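Local coordinates for putative uncharacterized protein (Leishmania major, PDB 3M3I) that is of unknown function but belongs to the DUF985 family of the cupin superfamily and is built around antiparallel beta-sheets, at residues A[21-24]-A[25-29]; A[188-191]-A[192-196]. All coordinates share one frame; numbering follows the deposited sequence.

Contact 1. Residues A[21-24]-A[25-29]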
ATOM      1  N   ALA A  21      -7.683 -16.222 -10.795  1.00 67.28           N
ATOM      2  CA  ALA A  21      -7.877 -16.204  -9.330  1.00 65.57           C
ATOM      3  C   ALA A  21      -7.271 -17.378  -8.557  1.00 66.43           C
ATOM      4  O   ALA A  21      -6.684 -17.178  -7.499  1.00 65.53           O
ATOM      5  CB  ALA A  21      -9.364 -16.082  -8.980  1.00 64.92           C
ATOM      6  N   GLU A  22      -7.434 -18.595  -9.071  1.00 68.55           N
ATOM      7  CA  GLU A  22      -6.877 -19.799  -8.439  1.00 69.94           C
ATOM      8  C   GLU A  22      -5.400 -19.646  -8.135  1.00 70.16           C
ATOM      9  O   GLU A  22      -4.952 -20.007  -7.047  1.00 69.93           O
ATOM     10  CB  GLU A  22      -7.051 -21.034  -9.340  1.00 73.09           C
ATOM     11  CG  GLU A  22      -8.469 -21.543  -9.425  1.00 73.87           C
ATOM     12  CD  GLU A  22      -8.625 -22.794 -10.297  1.00 77.68           C
ATOM     13  OE1 GLU A  22      -7.651 -23.567 -10.474  1.00 79.87           O
ATOM     14  OE2 GLU A  22      -9.753 -22.999 -10.795  1.00 78.95           O
ATOM     15  N   PHE A  23      -4.657 -19.138  -9.121  1.00 71.14           N
ATOM     16  CA  PHE A  23      -3.214 -18.902  -9.011  1.00 72.18           C
ATOM     17  C   PHE A  23      -2.865 -18.047  -7.787  1.00 70.01           C
ATOM     18  O   PHE A  23      -2.011 -18.417  -6.994  1.00 70.75           O
ATOM     19  CB  PHE A  23      -2.697 -18.245 -10.311  1.00 73.80           C
ATOM     20  CG  PHE A  23      -1.261 -17.799 -10.253  1.00 75.37           C
ATOM     21  CD1 PHE A  23      -0.929 -16.545  -9.737  1.00 73.71           C
ATOM     22  CD2 PHE A  23      -0.248 -18.618 -10.730  1.00 79.13           C
ATOM     23  CE1 PHE A  23       0.394 -16.131  -9.685  1.00 75.78           C
ATOM     24  CE2 PHE A  23       1.081 -18.206 -10.689  1.00 81.27           C
ATOM     25  CZ  PHE A  23       1.406 -16.964 -10.164  1.00 79.61           C
ATOM     26  N   TRP A  24      -3.534 -16.912  -7.637  1.00 67.79           N
ATOM     27  CA  TRP A  24      -3.233 -15.979  -6.544  1.00 66.33           C
ATOM     28  C   TRP A  24      -3.709 -16.470  -5.180  1.00 65.43           C
ATOM     29  O   TRP A  24      -3.078 -16.175  -4.170  1.00 65.41           O
ATOM     30  CB  TRP A  24      -3.837 -14.612  -6.814  1.00 64.85           C
ATOM     31  CG  TRP A  24      -3.218 -13.929  -7.947  1.00 66.02           C
ATOM     32  CD1 TRP A  24      -3.799 -13.631  -9.135  1.00 66.24           C
ATOM     33  CD2 TRP A  24      -1.865 -13.477  -8.029  1.00 67.76           C
ATOM     34  NE1 TRP A  24      -2.892 -13.007  -9.957  1.00 68.01           N
ATOM     35  CE2 TRP A  24      -1.698 -12.896  -9.297  1.00 69.07           C
ATOM     36  CE3 TRP A  24      -0.782 -13.508  -7.148  1.00 68.79           C
ATOM     37  CZ2 TRP A  24      -0.497 -12.342  -9.712  1.00 71.53           C
ATOM     38  CZ3 TRP A  24       0.411 -12.961  -7.555  1.00 71.21           C
ATOM     39  CH2 TRP A  24       0.546 -12.383  -8.833  1.00 72.65           C
ATOM     40  N   ILE A  25      -4.812 -17.222  -5.156  1.00 65.20           N
ATOM     41  CA  ILE A  25      -5.312 -17.791  -3.898  1.00 65.04           C
ATOM     42  C   ILE A  25      -4.315 -18.842  -3.406  1.00 66.64           C
ATOM     43  O   ILE A  25      -3.917 -18.843  -2.238  1.00 66.71           O
ATOM     44  CB  ILE A  25      -6.719 -18.428  -4.056  1.00 65.27           C
ATOM     45  CG1 ILE A  25      -7.780 -17.335  -4.192  1.00 63.99           C
ATOM     46  CG2 ILE A  25      -7.031 -19.322  -2.875  1.00 66.16           C
ATOM     47  CD1 ILE A  25      -9.189 -17.845  -4.208  1.00 64.75           C
ATOM     48  N   LYS A  26      -3.903 -19.720  -4.310  1.00 68.36           N
ATOM     49  CA  LYS A  26      -2.864 -20.691  -4.001  1.00 70.45           C
ATOM     50  C   LYS A  26      -1.602 -20.003  -3.495  1.00 70.63           C
ATOM     51  O   LYS A  26      -1.218 -20.188  -2.354  1.00 70.87           O
ATOM     52  CB  LYS A  26      -2.530 -21.540  -5.226  1.00 72.93           C
ATOM     53  CG  LYS A  26      -1.499 -22.620  -4.960  1.00 75.75           C
ATOM     54  CD  LYS A  26      -1.398 -23.580  -6.140  1.00 78.89           C
ATOM     55  CE  LYS A  26      -0.147 -24.459  -6.035  1.00 82.37           C
ATOM     56  NZ  LYS A  26       1.134 -23.707  -6.291  1.00 83.40           N
ATOM     57  N   ARG A  27      -0.989 -19.182  -4.340  1.00 70.91           N
ATOM     58  CA  ARG A  27       0.365 -18.698  -4.077  1.00 72.32           C
ATOM     59  C   ARG A  27       0.466 -17.749  -2.889  1.00 71.00           C
ATOM     60  O   ARG A  27       1.456 -17.775  -2.162  1.00 72.51           O
ATOM     61  CB  ARG A  27       0.976 -18.103  -5.353  1.00 73.77           C
ATOM     62  CG  ARG A  27       1.467 -19.216  -6.264  1.00 76.89           C
ATOM     63  CD  ARG A  27       2.026 -18.724  -7.550  1.00 79.07           C
ATOM     64  NE  ARG A  27       2.528 -19.836  -8.355  1.00 82.87           N
ATOM     65  CZ  ARG A  27       3.666 -20.495  -8.126  1.00 86.28           C
ATOM     66  NH1 ARG A  27       4.450 -20.175  -7.091  1.00 86.29           N
ATOM     67  NH2 ARG A  27       4.022 -21.496  -8.936  1.00 90.22           N
ATOM     68  N   LEU A  28      -0.573 -16.948  -2.679  1.00 68.68           N
ATOM     69  CA  LEU A  28      -0.604 -16.005  -1.557  1.00 67.93           C
ATOM     70  C   LEU A  28      -1.372 -16.561  -0.362  1.00 67.38           C
ATOM     71  O   LEU A  28      -1.590 -15.858   0.618  1.00 67.14           O
ATOM     72  CB  LEU A  28      -1.191 -14.660  -2.001  1.00 66.54           C
ATOM     73  CG  LEU A  28      -0.418 -13.953  -3.124  1.00 67.54           C
ATOM     74  CD1 LEU A  28      -1.202 -12.765  -3.624  1.00 66.19           C
ATOM     75  CD2 LEU A  28       0.959 -13.537  -2.661  1.00 69.76           C
ATOM     76  N   GLN A  29      -1.780 -17.825  -0.453  1.00 67.73           N
ATOM     77  CA  GLN A  29      -2.410 -18.535   0.653  1.00 68.00           C
ATOM     78  C   GLN A  29      -3.615 -17.749   1.201  1.00 66.79           C
ATOM     79  O   GLN A  29      -3.858 -17.655   2.391  1.00 67.42           O
ATOM     80  CB  GLN A  29      -1.337 -18.883   1.700  1.00 69.72           C
ATOM     81  CG  GLN A  29      -0.284 -19.875   1.119  1.00 71.58           C
ATOM     82  CD  GLN A  29       1.116 -19.807   1.757  1.00 73.62           C
ATOM     83  OE1 GLN A  29       1.541 -18.778   2.328  1.00 73.67           O
ATOM     84  NE2 GLN A  29       1.855 -20.907   1.630  1.00 75.83           N
TER
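Arg27 places CD over one face of the Phe23 ring, one helical turn back, while its NE comes near the same ring at CE2. CD of Arg27 lies 3.6 Å from the centroid of the Phe23 ring, 28° off its normal: a CH-pi contact displaced toward the rim. NE of Arg27 comes within 3.2 Å of CE2 of Phe23, but the guanidinium plane is inclined 42° to the ring, which rules out a parallel stack. The Phe23 side chain leaves anti to its own N (chi1 173°) and runs along the helix toward the arginine, whose chain, extended from CG to NE, brings CD over the rim of the face.

At its edge Phe23 meets Trp24: CG of Trp24 is near the plane of the phenyl ring, while CD1 of Phe23 sits 3.6 Å above the middle of the indole. The indole reaches forward as well, its CE3 touching CD1 of Leu28 at 3.6 Å as the two side chains run alongside each other. NE1 of Trp24 is hydrogen-bonded to Tyr171 OH, and Val140 of the second subunit packs on both Phe23 and Arg27.

Four successive i to i+4 backbone bonds carry the turns, the first from Ile25 N to Ala21 O and the last from Leu28 N to Trp24 O, both 3.0 Å. Leu28 is the first residue to leave helical phi/psi. Gln29, with positive phi, then bonds its N to Lys26 O at 3.1 Å, and the N of the next residue returns to Ile25 O. Together these bonds make the Schellman motif that ends the short helix 21-27.

Contact 2. Residues A[188-191]-A[192-196]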
ATOM      1  N   GLU A 188     -17.618  -3.712  11.456  1.00 59.74           N
ATOM      2  CA  GLU A 188     -19.073  -3.761  11.467  1.00 60.22           C
ATOM      3  C   GLU A 188     -19.547  -4.201  10.094  1.00 60.26           C
ATOM      4  O   GLU A 188     -19.139  -3.635   9.104  1.00 59.85           O
ATOM      5  CB  GLU A 188     -19.681  -2.399  11.841  1.00 60.30           C
ATOM      6  CG  GLU A 188     -21.219  -2.358  11.777  1.00 61.00           C
ATOM      7  CD  GLU A 188     -21.849  -1.282  12.657  1.00 61.56           C
ATOM      8  OE1 GLU A 188     -21.133  -0.342  13.071  1.00 61.33           O
ATOM      9  OE2 GLU A 188     -23.081  -1.368  12.928  1.00 62.40           O
ATOM     10  N   ILE A 189     -20.388  -5.226  10.042  1.00 60.91           N
ATOM     11  CA  ILE A 189     -20.928  -5.709   8.773  1.00 61.16           C
ATOM     12  C   ILE A 189     -22.417  -5.379   8.765  1.00 61.73           C
ATOM     13  O   ILE A 189     -23.051  -5.338   9.806  1.00 62.20           O
ATOM     14  CB  ILE A 189     -20.651  -7.218   8.572  1.00 61.74           C
ATOM     15  CG1 ILE A 189     -20.949  -7.655   7.141  1.00 62.03           C
ATOM     16  CG2 ILE A 189     -21.491  -8.075   9.530  1.00 62.68           C
ATOM     17  CD1 ILE A 189     -19.964  -7.121   6.118  1.00 61.41           C
ATOM     18  N   PHE A 190     -22.960  -5.105   7.589  1.00 61.83           N
ATOM     19  CA  PHE A 190     -24.323  -4.639   7.464  1.00 62.49           C
ATOM     20  C   PHE A 190     -25.150  -5.658   6.680  1.00 63.28           C
ATOM     21  O   PHE A 190     -24.590  -6.570   6.067  1.00 63.27           O
ATOM     22  CB  PHE A 190     -24.346  -3.261   6.778  1.00 62.24           C
ATOM     23  CG  PHE A 190     -23.578  -2.185   7.531  1.00 61.70           C
ATOM     24  CD1 PHE A 190     -22.272  -1.879   7.191  1.00 60.92           C
ATOM     25  CD2 PHE A 190     -24.163  -1.496   8.580  1.00 62.16           C
ATOM     26  CE1 PHE A 190     -21.571  -0.919   7.876  1.00 60.58           C
ATOM     27  CE2 PHE A 190     -23.467  -0.520   9.271  1.00 61.86           C
ATOM     28  CZ  PHE A 190     -22.173  -0.227   8.920  1.00 61.05           C
ATOM     29  N   THR A 191     -26.476  -5.513   6.764  1.00 64.16           N
ATOM     30  CA  THR A 191     -27.456  -6.235   5.933  1.00 65.11           C
ATOM     31  C   THR A 191     -28.397  -5.231   5.260  1.00 65.59           C
ATOM     32  O   THR A 191     -28.517  -4.087   5.713  1.00 65.49           O
ATOM     33  CB  THR A 191     -28.317  -7.207   6.763  1.00 66.19           C
ATOM     34  OG1 THR A 191     -29.109  -6.480   7.712  1.00 66.68           O
ATOM     35  CG2 THR A 191     -27.445  -8.228   7.470  1.00 66.04           C
ATOM     36  N   GLN A 192     -29.071  -5.644   4.195  1.00 66.33           N
ATOM     37  CA  GLN A 192     -29.934  -4.724   3.453  1.00 66.98           C
ATOM     38  C   GLN A 192     -31.100  -4.124   4.258  1.00 67.96           C
ATOM     39  O   GLN A 192     -31.342  -2.929   4.188  1.00 68.18           O
ATOM     40  CB  GLN A 192     -30.494  -5.413   2.215  1.00 67.80           C
ATOM     41  CG  GLN A 192     -29.494  -5.602   1.085  1.00 67.18           C
ATOM     42  CD  GLN A 192     -30.037  -6.513   0.023  1.00 68.19           C
ATOM     43  OE1 GLN A 192     -31.259  -6.656  -0.120  1.00 69.38           O
ATOM     44  NE2 GLN A 192     -29.146  -7.147  -0.719  1.00 67.91           N
ATOM     45  N   ALA A 193     -31.828  -4.959   4.997  1.00 68.78           N
ATOM     46  CA  ALA A 193     -33.022  -4.515   5.739  1.00 70.04           C
ATOM     47  C   ALA A 193     -32.660  -3.566   6.860  1.00 69.66           C
ATOM     48  O   ALA A 193     -33.495  -2.773   7.310  1.00 70.71           O
ATOM     49  CB  ALA A 193     -33.791  -5.716   6.317  1.00 71.13           C
ATOM     50  N   GLN A 194     -31.425  -3.690   7.339  1.00 68.35           N
ATOM     51  CA  GLN A 194     -30.882  -2.785   8.321  1.00 67.90           C
ATOM     52  C   GLN A 194     -30.591  -1.427   7.670  1.00 67.62           C
ATOM     53  O   GLN A 194     -31.037  -0.385   8.177  1.00 68.38           O
ATOM     54  CB  GLN A 194     -29.614  -3.394   8.905  1.00 66.72           C
ATOM     55  CG  GLN A 194     -28.866  -2.503   9.892  1.00 66.18           C
ATOM     56  CD  GLN A 194     -27.485  -3.033  10.176  1.00 65.00           C
ATOM     57  OE1 GLN A 194     -26.972  -3.868   9.438  1.00 64.49           O
ATOM     58  NE2 GLN A 194     -26.874  -2.560  11.261  1.00 64.74           N
ATOM     59  N   LEU A 195     -29.856  -1.436   6.556  1.00 66.78           N
ATOM     60  CA  LEU A 195     -29.411  -0.182   5.899  1.00 66.56           C
ATOM     61  C   LEU A 195     -30.568   0.547   5.217  1.00 67.96           C
ATOM     62  O   LEU A 195     -30.620   1.772   5.228  1.00 68.50           O
ATOM     63  CB  LEU A 195     -28.285  -0.441   4.894  1.00 65.46           C
ATOM     64  CG  LEU A 195     -26.934  -0.936   5.431  1.00 64.18           C
ATOM     65  CD1 LEU A 195     -25.970  -1.304   4.293  1.00 63.47           C
ATOM     66  CD2 LEU A 195     -26.287   0.079   6.359  1.00 63.83           C
ATOM     67  N   MET A 196     -31.498  -0.198   4.626  1.00 68.75           N
ATOM     68  CA  MET A 196     -32.701   0.412   4.052  1.00 70.35           C
ATOM     69  C   MET A 196     -33.519   1.212   5.070  1.00 71.62           C
ATOM     70  O   MET A 196     -34.211   2.159   4.700  1.00 72.97           O
ATOM     71  CB  MET A 196     -33.595  -0.650   3.404  1.00 71.12           C
ATOM     72  CG  MET A 196     -33.036  -1.180   2.086  1.00 70.50           C
ATOM     73  SD  MET A 196     -32.745   0.132   0.898  1.00 70.78           S
ATOM     74  CE  MET A 196     -34.414   0.413   0.311  1.00 73.01           C
TER
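The Phe190 ring is met at its edge by the amide of Gln194, OE1 lying near the ring plane 3.8 Å from CD2 of Phe190. The ring and amide planes are inclined 43° to each other, so the two groups are not stacked. Leu195 approaches the same ring obliquely: its CD2 is 3.5 Å from CD2 of Phe190, and its CD1 reaches CB of Phe190 at 3.6 Å, the two side chains crossing at about a right angle.

Gln194 is held in place by a backbone donor. Its CG stands anti to the backbone N (chi1 176°) and the chain continues extended, which carries OE1 back past the helix start to accept the N-H of Thr191 at 3.2 Å. That bond lies in the plane of the amide carbonyl, with an N-H...O angle of 156°. Thr191 is at the N-cap position, and its N-H is thus taken by the side chain of Gln194, three residues on. OG1 of Thr191 packs 3.3 Å from CB of Gln194. The carbonyl of Thr191 opens the helix: its O accepts Leu195 N at 3.1 Å and a weak, bent bond from Gln194 N at 3.4 Å.

The turn joins the edge strand 188-189 to helix 192-198. On the strand side, Glu188 forms a salt bridge with Arg77 and Phe190 shares backbone hydrogen bonding with Leu75. On the helix side, Gln192 packs on Ile206 and Lys207 of helix 203-209 and its NE2 is hydrogen-bonded to Ala210 O, while Leu195 rests on Leu75 and Ala210.

Overall arrangement
The two contacts lie in series along the chain, each within a continuous run of residues, so neither closes a long loop and they neither nest nor cross. Contact 1 comes first, in helix 21-27, where it leads into strand 31-32 and lies over strands 56-67 and 172-179 of the seven-stranded sheet, with the second subunit against it. Almost all the strands of the fold follow before contact 2, which carries the chain from strand 188-189, at an edge of the five-stranded sheet, into the C-terminal helices. The centres of contact 1 and contact 2 are about 30 Å apart. Between the nearest atoms of contact 1 and contact 2 the distance is about 18 Å, so they mark separate regions without touching.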